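Local coordinates for protein probable transcriptional regulator (Pseudomonas aeruginosa, PDB 2HR3) that probably binds DNA as a homodimer and regulates transcription as a MarR-family winged helix-turn-helix protein, at residues A[117-120]-A[121-125]. Sequence-based numbering, arbitrary orientation.
Sequences RAMH and ACLDE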
loop_
_atom_site.group_PDB
_atom_site.type_symbol
_atom_site.label_atom_id
_atom_site.label_comp_id
_atom_site.label_asym_id
_atom_site.label_seq_id
_atom_site.Cartn_x
_atom_site.Cartn_y
_atom_site.Cartn_z
ATOM N N ARG A 117 0.341 -14.529 -14.485
ATOM C CA ARG A 117 1.441 -14.620 -15.442
ATOM C C ARG A 117 2.788 -14.528 -14.777
ATOM O O ARG A 117 3.700 -15.215 -15.203
ATOM C CB ARG A 117 1.343 -13.530 -16.503
ATOM C CG ARG A 117 0.479 -13.896 -17.686
ATOM C CD ARG A 117 0.401 -12.795 -18.775
ATOM N NE ARG A 117 0.534 -11.398 -18.297
ATOM C CZ ARG A 117 1.670 -10.682 -18.373
ATOM N NH1 ARG A 117 2.807 -11.209 -18.895
ATOM N NH2 ARG A 117 1.692 -9.426 -17.917
ATOM N N ALA A 118 2.957 -13.670 -13.774
ATOM C CA ALA A 118 4.182 -13.769 -12.867
ATOM C C ALA A 118 4.393 -15.152 -12.268
ATOM O O ALA A 118 5.469 -15.699 -12.302
ATOM C CB ALA A 118 4.119 -12.748 -11.678
HETATM N N MSE A 119 3.327 -15.685 -11.706
HETATM C CA MSE A 119 3.360 -16.908 -10.991
HETATM C C MSE A 119 3.603 -18.069 -11.883
HETATM O O MSE A 119 4.173 -19.042 -11.461
HETATM C CB MSE A 119 2.051 -17.087 -10.298
HETATM C CG MSE A 119 1.945 -16.247 -9.023
HETATM SE SE MSE A 119 0.220 -16.456 -8.003
HETATM C CE MSE A 119 0.883 -17.634 -6.761
ATOM N N HIS A 120 3.232 -17.972 -13.164
ATOM C CA HIS A 120 3.518 -19.069 -14.069
ATOM C C HIS A 120 4.893 -19.002 -14.608
ATOM O O HIS A 120 5.459 -20.026 -14.975
ATOM C CB HIS A 120 2.431 -19.233 -15.117
ATOM C CG HIS A 120 1.300 -20.051 -14.592
ATOM N ND1 HIS A 120 1.194 -21.402 -14.824
ATOM C CD2 HIS A 120 0.334 -19.751 -13.687
ATOM C CE1 HIS A 120 0.147 -21.880 -14.178
ATOM N NE2 HIS A 120 -0.380 -20.903 -13.466
ATOM N N ALA A 121 5.459 -17.814 -14.580
ATOM C CA ALA A 121 6.788 -17.584 -15.151
ATOM C C ALA A 121 7.916 -17.653 -14.088
ATOM O O ALA A 121 9.050 -17.776 -14.437
ATOM C CB ALA A 121 6.788 -16.199 -15.837
ATOM N N CYS A 122 7.592 -17.489 -12.819
ATOM C CA CYS A 122 8.576 -17.259 -11.733
ATOM C C CYS A 122 8.704 -18.439 -10.763
ATOM O O CYS A 122 9.717 -18.561 -10.072
ATOM C CB CYS A 122 8.134 -16.029 -10.860
ATOM S SG CYS A 122 8.262 -14.496 -11.788
ATOM N N LEU A 123 7.671 -19.286 -10.740
ATOM C CA LEU A 123 7.437 -20.224 -9.698
ATOM C C LEU A 123 6.982 -21.503 -10.311
ATOM O O LEU A 123 6.261 -21.440 -11.280
ATOM C CB LEU A 123 6.245 -19.711 -8.768
ATOM C CG LEU A 123 6.112 -18.283 -8.163
ATOM C CD1 LEU A 123 4.719 -18.060 -7.433
ATOM C CD2 LEU A 123 7.247 -17.934 -7.234
ATOM N N ASP A 124 7.285 -22.648 -9.686
ATOM C CA ASP A 124 6.582 -23.904 -10.022
ATOM C C ASP A 124 5.344 -24.157 -9.169
ATOM O O ASP A 124 5.017 -23.377 -8.317
ATOM C CB ASP A 124 7.524 -25.133 -10.015
ATOM C CG ASP A 124 8.081 -25.496 -8.622
ATOM O OD1 ASP A 124 7.631 -24.980 -7.586
ATOM O OD2 ASP A 124 9.039 -26.313 -8.567
ATOM N N GLU A 125 4.703 -25.274 -9.412
ATOM C CA GLU A 125 3.455 -25.677 -8.781
ATOM C C GLU A 125 3.528 -25.770 -7.233
ATOM O O GLU A 125 2.590 -25.303 -6.497
ATOM C CB GLU A 125 3.008 -27.000 -9.446
ATOM C CG GLU A 125 1.565 -27.501 -9.219
#
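Met119 packs on Leu123 near the end of helix 98-122, where the chain turns toward helix 125-142. This is a tight turn between two helices, in what is probably the dimerisation region of a MarR-type fold.

The apolar contact is made by one leucine branch. CD1 of Leu123 lies 3.7 Å from CG of Met119 and 3.9 Å from its CE. The selenomethionine chain bends at chi3 (99°), which brings CE back to the same methyl. Both side chains also touch Leu131 of helix 125-142, and Met119 O receives a hydrogen bond from Arg128 NH2 of that helix.

The backbone bonds here are weak. Ala118 O accepts from Cys122 N at 2.8 Å and also from Ala121 N at 3.1 Å. Ala121 N is shared in turn with Arg117 O, at 3.2 Å.

Asp124 is the N-cap of helix 125-142. Its side chain caps a backbone N just past Glu125, and its OD1 is also hydrogen-bonded to Ser126 OG.

Dimer contacts surround the turn: in the second subunit, Leu9 packs on Met119, Phe144 packs on Ala121 and Cys122, and Arg140 NH2 is hydrogen-bonded to Cys122 O.

The Cys122 side chain folds back over the preceding turn. With its sulfur anti to the carbonyl carbon (chi1 -68°), SG sits 3.1 Å from Ala118 O.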